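Local coordinates for clavulanic acid biosynthesis oligopeptide binding protein 2 (Streptomyces clavuligerus, PDB 2WOL), which probably binds oligopeptides as an extracellular solute-binding protein of the clavulanic acid biosynthetic pathway, at residues A9-V21 against R285-P299. Residues are numbered along the deposited sequence; the frame is centred on the assembly and turned at random.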
ATOM      1  N   ALA A   9      26.506   9.561  11.775  1.00 29.83           N
ATOM      2  CA  ALA A   9      26.368   8.104  11.703  1.00 29.58           C
ATOM      3  C   ALA A   9      27.622   7.339  11.251  1.00 29.49           C
ATOM      4  O   ALA A   9      27.956   6.325  11.862  1.00 29.40           O
ATOM      5  CB  ALA A   9      25.166   7.714  10.843  1.00 29.58           C
ATOM      6  N   PRO A  10      28.320   7.811  10.191  1.00 29.31           N
ATOM      7  CA  PRO A  10      29.474   7.037   9.710  1.00 29.32           C
ATOM      8  C   PRO A  10      30.622   6.890  10.722  1.00 29.26           C
ATOM      9  O   PRO A  10      31.539   6.096  10.489  1.00 29.35           O
ATOM     10  CB  PRO A  10      29.949   7.835   8.485  1.00 29.39           C
ATOM     11  CG  PRO A  10      28.775   8.673   8.083  1.00 29.28           C
ATOM     12  CD  PRO A  10      28.109   9.022   9.372  1.00 29.33           C
ATOM     13  N   THR A  11      30.562   7.628  11.829  1.00 29.17           N
ATOM     14  CA  THR A  11      31.652   7.643  12.815  1.00 29.19           C
ATOM     15  C   THR A  11      31.389   6.790  14.062  1.00 28.88           C
ATOM     16  O   THR A  11      32.316   6.498  14.821  1.00 29.09           O
ATOM     17  CB  THR A  11      32.019   9.086  13.250  1.00 29.25           C
ATOM     18  OG1 THR A  11      30.870   9.729  13.815  1.00 29.87           O
ATOM     19  CG2 THR A  11      32.527   9.902  12.065  1.00 29.43           C
ATOM     20  N   THR A  12      30.134   6.395  14.270  1.00 28.37           N
ATOM     21  CA  THR A  12      29.756   5.562  15.417  1.00 27.84           C
ATOM     22  C   THR A  12      28.812   4.438  15.001  1.00 26.95           C
ATOM     23  O   THR A  12      27.817   4.686  14.320  1.00 27.05           O
ATOM     24  CB  THR A  12      29.086   6.394  16.535  1.00 28.05           C
ATOM     25  OG1 THR A  12      28.145   7.312  15.959  1.00 28.76           O
ATOM     26  CG2 THR A  12      30.129   7.169  17.337  1.00 28.50           C
ATOM     27  N   ALA A  13      29.130   3.210  15.409  1.00 25.86           N
ATOM     28  CA  ALA A  13      28.318   2.038  15.061  1.00 24.48           C
ATOM     29  C   ALA A  13      26.954   2.068  15.747  1.00 23.36           C
ATOM     30  O   ALA A  13      26.841   2.456  16.911  1.00 23.65           O
ATOM     31  CB  ALA A  13      29.056   0.750  15.395  1.00 24.76           C
ATOM     32  N   GLY A  14      25.927   1.659  15.008  1.00 21.73           N
ATOM     33  CA  GLY A  14      24.549   1.670  15.494  1.00 19.57           C
ATOM     34  C   GLY A  14      24.083   0.334  16.035  1.00 18.08           C
ATOM     35  O   GLY A  14      24.897  -0.530  16.377  1.00 17.78           O
ATOM     36  N   ALA A  15      22.763   0.164  16.087  1.00 16.44           N
ATOM     37  CA  ALA A  15      22.134  -1.002  16.708  1.00 15.09           C
ATOM     38  C   ALA A  15      22.408  -2.318  15.983  1.00 14.36           C
ATOM     39  O   ALA A  15      22.310  -3.391  16.586  1.00 14.60           O
ATOM     40  CB  ALA A  15      20.628  -0.779  16.843  1.00 15.02           C
ATOM     41  N   GLY A  16      22.730  -2.230  14.694  1.00 13.33           N
ATOM     42  CA  GLY A  16      23.047  -3.404  13.886  1.00 12.27           C
ATOM     43  C   GLY A  16      22.152  -3.566  12.674  1.00 11.60           C
ATOM     44  O   GLY A  16      21.009  -3.105  12.669  1.00 11.26           O
ATOM     45  N   TRP A  17      22.682  -4.226  11.646  1.00 11.18           N
ATOM     46  CA  TRP A  17      21.928  -4.571  10.443  1.00 10.82           C
ATOM     47  C   TRP A  17      20.588  -5.218  10.798  1.00 10.38           C
ATOM     48  O   TRP A  17      20.538  -6.155  11.599  1.00 10.24           O
ATOM     49  CB  TRP A  17      22.767  -5.529   9.592  1.00 11.33           C
ATOM     50  CG  TRP A  17      22.117  -6.007   8.333  1.00 11.81           C
ATOM     51  CD1 TRP A  17      21.460  -7.184   8.150  1.00 12.60           C
ATOM     52  CD2 TRP A  17      22.088  -5.329   7.071  1.00 12.44           C
ATOM     53  NE1 TRP A  17      21.011  -7.281   6.854  1.00 12.66           N
ATOM     54  CE2 TRP A  17      21.386  -6.156   6.168  1.00 12.70           C
ATOM     55  CE3 TRP A  17      22.587  -4.099   6.616  1.00 13.13           C
ATOM     56  CZ2 TRP A  17      21.165  -5.794   4.832  1.00 12.77           C
ATOM     57  CZ3 TRP A  17      22.371  -3.738   5.287  1.00 12.98           C
ATOM     58  CH2 TRP A  17      21.662  -4.585   4.412  1.00 12.50           C
ATOM     59  N   ASP A  18      19.509  -4.691  10.210  1.00 10.07           N
ATOM     60  CA  ASP A  18      18.147  -5.219  10.384  1.00 10.01           C
ATOM     61  C   ASP A  18      17.572  -5.133  11.806  1.00  9.93           C
ATOM     62  O   ASP A  18      16.538  -5.747  12.087  1.00 10.19           O
ATOM     63  CB  ASP A  18      18.033  -6.666   9.867  1.00 10.13           C
ATOM     64  CG  ASP A  18      17.549  -6.749   8.428  1.00 11.43           C
ATOM     65  OD1 ASP A  18      17.323  -5.701   7.786  1.00 12.32           O
ATOM     66  OD2 ASP A  18      17.381  -7.885   7.932  1.00 13.90           O
ATOM     67  N   ALA A  19      18.213  -4.362  12.685  1.00  9.65           N
ATOM     68  CA  ALA A  19      17.765  -4.257  14.077  1.00  9.50           C
ATOM     69  C   ALA A  19      16.343  -3.702  14.209  1.00  9.82           C
ATOM     70  O   ALA A  19      15.646  -3.985  15.190  1.00 10.40           O
ATOM     71  CB  ALA A  19      18.745  -3.429  14.893  1.00  9.66           C
ATOM     72  N   GLY A  20      15.926  -2.909  13.221  1.00  9.93           N
ATOM     73  CA  GLY A  20      14.586  -2.312  13.207  1.00  9.97           C
ATOM     74  C   GLY A  20      13.534  -3.136  12.482  1.00 10.47           C
ATOM     75  O   GLY A  20      12.408  -2.673  12.287  1.00 10.03           O
ATOM     76  N   VAL A  21      13.904  -4.344  12.064  1.00 10.44           N
ATOM     77  CA  VAL A  21      12.986  -5.246  11.370  1.00 11.10           C
ATOM     78  C   VAL A  21      12.508  -6.304  12.354  1.00 11.42           C
ATOM     79  O   VAL A  21      13.273  -7.186  12.747  1.00 11.59           O
ATOM     80  CB  VAL A  21      13.653  -5.914  10.134  1.00 11.09           C
ATOM     81  CG1 VAL A  21      12.674  -6.847   9.417  1.00 12.15           C
ATOM     82  CG2 VAL A  21      14.183  -4.864   9.170  1.00 11.43           C
ATOM     83  N   ARG A 285      27.293   2.088  -0.822  1.00 21.35           N
ATOM     84  CA  ARG A 285      28.079   2.717   0.230  1.00 21.70           C
ATOM     85  C   ARG A 285      27.717   2.155   1.609  1.00 21.85           C
ATOM     86  O   ARG A 285      28.601   1.769   2.380  1.00 21.96           O
ATOM     87  CB  ARG A 285      27.869   4.231   0.186  1.00 21.81           C
ATOM     88  CG  ARG A 285      28.669   5.022   1.194  1.00 22.73           C
ATOM     89  CD  ARG A 285      28.183   6.456   1.217  1.00 23.54           C
ATOM     90  NE  ARG A 285      28.759   7.206   2.325  1.00 24.29           N
ATOM     91  CZ  ARG A 285      28.328   8.394   2.734  1.00 24.57           C
ATOM     92  NH1 ARG A 285      27.301   8.985   2.132  1.00 24.13           N
ATOM     93  NH2 ARG A 285      28.924   8.990   3.756  1.00 25.08           N
ATOM     94  N   ALA A 286      26.419   2.099   1.904  1.00 21.95           N
ATOM     95  CA  ALA A 286      25.937   1.670   3.220  1.00 22.20           C
ATOM     96  C   ALA A 286      26.124   0.179   3.485  1.00 22.35           C
ATOM     97  O   ALA A 286      26.463  -0.212   4.605  1.00 22.56           O
ATOM     98  CB  ALA A 286      24.481   2.069   3.416  1.00 22.15           C
ATOM     99  N   THR A 287      25.902  -0.646   2.462  1.00 22.39           N
ATOM    100  CA  THR A 287      26.004  -2.100   2.613  1.00 22.67           C
ATOM    101  C   THR A 287      27.444  -2.604   2.668  1.00 22.73           C
ATOM    102  O   THR A 287      27.689  -3.726   3.115  1.00 22.82           O
ATOM    103  CB  THR A 287      25.258  -2.860   1.493  1.00 22.63           C
ATOM    104  OG1 THR A 287      25.744  -2.440   0.212  1.00 22.72           O
ATOM    105  CG2 THR A 287      23.755  -2.620   1.580  1.00 22.86           C
ATOM    106  N   ALA A 288      28.389  -1.785   2.211  1.00 22.78           N
ATOM    107  CA  ALA A 288      29.802  -2.178   2.188  1.00 22.84           C
ATOM    108  C   ALA A 288      30.577  -1.722   3.423  1.00 22.91           C
ATOM    109  O   ALA A 288      31.609  -2.306   3.757  1.00 23.12           O
ATOM    110  CB  ALA A 288      30.478  -1.673   0.916  1.00 22.94           C
ATOM    111  N   ASP A 289      30.083  -0.677   4.087  1.00 22.83           N
ATOM    112  CA  ASP A 289      30.742  -0.117   5.266  1.00 22.89           C
ATOM    113  C   ASP A 289      30.143  -0.710   6.538  1.00 22.63           C
ATOM    114  O   ASP A 289      28.928  -0.667   6.734  1.00 22.71           O
ATOM    115  CB  ASP A 289      30.612   1.407   5.278  1.00 23.07           C
ATOM    116  CG  ASP A 289      31.412   2.051   6.392  1.00 24.06           C
ATOM    117  OD1 ASP A 289      30.812   2.410   7.429  1.00 24.66           O
ATOM    118  OD2 ASP A 289      32.646   2.185   6.238  1.00 25.03           O
ATOM    119  N   GLU A 290      31.001  -1.252   7.399  1.00 22.29           N
ATOM    120  CA  GLU A 290      30.555  -1.956   8.603  1.00 21.78           C
ATOM    121  C   GLU A 290      29.792  -1.047   9.572  1.00 21.19           C
ATOM    122  O   GLU A 290      28.809  -1.472  10.181  1.00 21.45           O
ATOM    123  CB  GLU A 290      31.740  -2.646   9.298  1.00 22.17           C
ATOM    124  CG  GLU A 290      31.366  -3.679  10.376  1.00 22.84           C
ATOM    125  CD  GLU A 290      30.709  -4.958   9.837  1.00 24.37           C
ATOM    126  OE1 GLU A 290      30.784  -5.238   8.616  1.00 24.43           O
ATOM    127  OE2 GLU A 290      30.118  -5.696  10.656  1.00 24.32           O
ATOM    128  N   VAL A 291      30.239   0.200   9.704  1.00 20.33           N
ATOM    129  CA  VAL A 291      29.539   1.174  10.540  1.00 19.63           C
ATOM    130  C   VAL A 291      28.179   1.534   9.926  1.00 18.91           C
ATOM    131  O   VAL A 291      27.162   1.521  10.619  1.00 18.94           O
ATOM    132  CB  VAL A 291      30.391   2.441  10.807  1.00 19.79           C
ATOM    133  CG1 VAL A 291      29.588   3.481  11.573  1.00 19.88           C
ATOM    134  CG2 VAL A 291      31.657   2.080  11.585  1.00 19.80           C
ATOM    135  N   LEU A 292      28.162   1.828   8.628  1.00 17.89           N
ATOM    136  CA  LEU A 292      26.913   2.165   7.936  1.00 16.68           C
ATOM    137  C   LEU A 292      25.893   1.018   7.907  1.00 15.76           C
ATOM    138  O   LEU A 292      24.688   1.255   8.026  1.00 15.02           O
ATOM    139  CB  LEU A 292      27.196   2.690   6.523  1.00 16.96           C
ATOM    140  CG  LEU A 292      27.916   4.044   6.412  1.00 17.21           C
ATOM    141  CD1 LEU A 292      28.037   4.453   4.951  1.00 17.59           C
ATOM    142  CD2 LEU A 292      27.228   5.145   7.218  1.00 17.30           C
ATOM    143  N   ARG A 293      26.376  -0.216   7.768  1.00 14.70           N
ATOM    144  CA  ARG A 293      25.519  -1.405   7.824  1.00 14.14           C
ATOM    145  C   ARG A 293      24.721  -1.469   9.123  1.00 13.51           C
ATOM    146  O   ARG A 293      23.564  -1.894   9.131  1.00 13.32           O
ATOM    147  CB  ARG A 293      26.351  -2.681   7.700  1.00 14.47           C
ATOM    148  CG  ARG A 293      26.746  -3.049   6.290  1.00 14.96           C
ATOM    149  CD  ARG A 293      27.412  -4.419   6.269  1.00 14.95           C
ATOM    150  NE  ARG A 293      26.443  -5.498   6.451  1.00 15.55           N
ATOM    151  CZ  ARG A 293      25.708  -6.018   5.472  1.00 15.53           C
ATOM    152  NH1 ARG A 293      25.828  -5.563   4.228  1.00 16.01           N
ATOM    153  NH2 ARG A 293      24.850  -6.996   5.730  1.00 15.90           N
ATOM    154  N   SER A 294      25.350  -1.043  10.217  1.00 12.77           N
ATOM    155  CA  SER A 294      24.732  -1.085  11.536  1.00 12.28           C
ATOM    156  C   SER A 294      23.578  -0.085  11.677  1.00 11.63           C
ATOM    157  O   SER A 294      22.795  -0.170  12.625  1.00 11.55           O
ATOM    158  CB  SER A 294      25.785  -0.876  12.630  1.00 12.43           C
ATOM    159  OG  SER A 294      26.189   0.477  12.716  1.00 13.46           O
ATOM    160  N   HIS A 295      23.486   0.844  10.724  1.00 11.05           N
ATOM    161  CA  HIS A 295      22.436   1.867  10.698  1.00 10.57           C
ATOM    162  C   HIS A 295      21.376   1.582   9.631  1.00  9.91           C
ATOM    163  O   HIS A 295      20.560   2.450   9.323  1.00  9.31           O
ATOM    164  CB  HIS A 295      23.041   3.252  10.423  1.00 10.93           C
ATOM    165  CG  HIS A 295      24.089   3.674  11.407  1.00 12.62           C
ATOM    166  ND1 HIS A 295      23.811   3.908  12.734  1.00 13.43           N
ATOM    167  CD2 HIS A 295      25.409   3.927  11.249  1.00 14.98           C
ATOM    168  CE1 HIS A 295      24.916   4.278  13.356  1.00 13.90           C
ATOM    169  NE2 HIS A 295      25.901   4.297  12.477  1.00 14.65           N
ATOM    170  N   THR A 296      21.381   0.371   9.080  1.00  9.14           N
ATOM    171  CA  THR A 296      20.540   0.051   7.930  1.00  9.04           C
ATOM    172  C   THR A 296      19.602  -1.133   8.188  1.00  8.90           C
ATOM    173  O   THR A 296      19.997  -2.135   8.790  1.00  8.89           O
ATOM    174  CB  THR A 296      21.412  -0.225   6.680  1.00  9.14           C
ATOM    175  OG1 THR A 296      22.277   0.894   6.463  1.00 10.41           O
ATOM    176  CG2 THR A 296      20.559  -0.422   5.444  1.00  9.29           C
ATOM    177  N   ASP A 297      18.358  -0.985   7.730  1.00  8.16           N
ATOM    178  CA  ASP A 297      17.350  -2.043   7.753  1.00  8.37           C
ATOM    179  C   ASP A 297      16.969  -2.412   6.327  1.00  8.51           C
ATOM    180  O   ASP A 297      16.883  -1.544   5.460  1.00  8.42           O
ATOM    181  CB  ASP A 297      16.114  -1.573   8.522  1.00  8.06           C
ATOM    182  CG  ASP A 297      16.413  -1.298   9.980  1.00  8.42           C
ATOM    183  OD1 ASP A 297      16.981  -2.189  10.643  1.00  8.15           O
ATOM    184  OD2 ASP A 297      16.085  -0.197  10.469  1.00  7.96           O
ATOM    185  N   ASN A 298      16.742  -3.703   6.092  1.00  8.65           N
ATOM    186  CA  ASN A 298      16.451  -4.213   4.748  1.00  9.44           C
ATOM    187  C   ASN A 298      15.133  -5.013   4.731  1.00  9.54           C
ATOM    188  O   ASN A 298      15.132  -6.215   4.468  1.00  9.73           O
ATOM    189  CB  ASN A 298      17.638  -5.066   4.266  1.00  9.59           C
ATOM    190  CG  ASN A 298      17.571  -5.429   2.778  1.00 10.85           C
ATOM    191  OD1 ASN A 298      16.887  -4.785   1.974  1.00 12.25           O
ATOM    192  ND2 ASN A 298      18.306  -6.470   2.411  1.00 12.55           N
ATOM    193  N   PRO A 299      14.000  -4.344   5.018  1.00  9.48           N
ATOM    194  CA  PRO A 299      12.736  -5.064   5.139  1.00  9.62           C
ATOM    195  C   PRO A 299      12.095  -5.377   3.792  1.00 10.28           C
ATOM    196  O   PRO A 299      12.431  -4.755   2.781  1.00  9.73           O
ATOM    197  CB  PRO A 299      11.851  -4.062   5.885  1.00  9.76           C
ATOM    198  CG  PRO A 299      12.329  -2.743   5.399  1.00  9.13           C
ATOM    199  CD  PRO A 299      13.823  -2.895   5.244  1.00  9.43           C
TER
HETATM  200  O   HOH W   1      31.579   4.897   8.015  1.00 31.94           O
HETATM  201  O   HOH W   2      15.738  -8.283   5.889  1.00 25.78           O
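H295 of segment 285-299 turns one N-H toward two carbonyls of segment 9-21, and the pair is unequal. H295 NE2 gives its main bond to T12 O at 2.7 Å, nearly in the ring plane, and a weak one to A9 O, while the A9 methyl lies over a face of the imidazole. S294 OG is acceptor and donor at once: it takes the N-H of G14, with G14 N 2.6 Å from S294 OG and the bond almost straight (166°), and donates its own hydrogen to V291 O, on a lone pair. The S294 backbone oxygen accepts from G16 N on a lone pair and also from R535, which bonds G16 O as well. This N-terminal segment of a family 5 solute-binding protein, mostly loop and turn, runs along the short helix 290-293, the turn after it and strand 296-297, which pairs antiparallel with strand 523-534. Around D18 the bonds run both ways: D18 N donates to T296 O at 3.0 Å, and N298 N donates to D18 OD1 at 2.7 Å. G20 N meets D297 OD1 from above the carboxylate plane, while OD2 is held by a salt bridge to R535 and by Y551, probably favouring a charged D297. With CG anti to the backbone N (chi1 179°), the W17 indole lies flat on the R293 guanidinium, planes 16° apart, a cation-pi contact with R293 CZ over the six-membered ring; R293 NH1 spends an in-plane N-H on T287 O at 2.8 Å, which helps to fix the rotation of the stacked group.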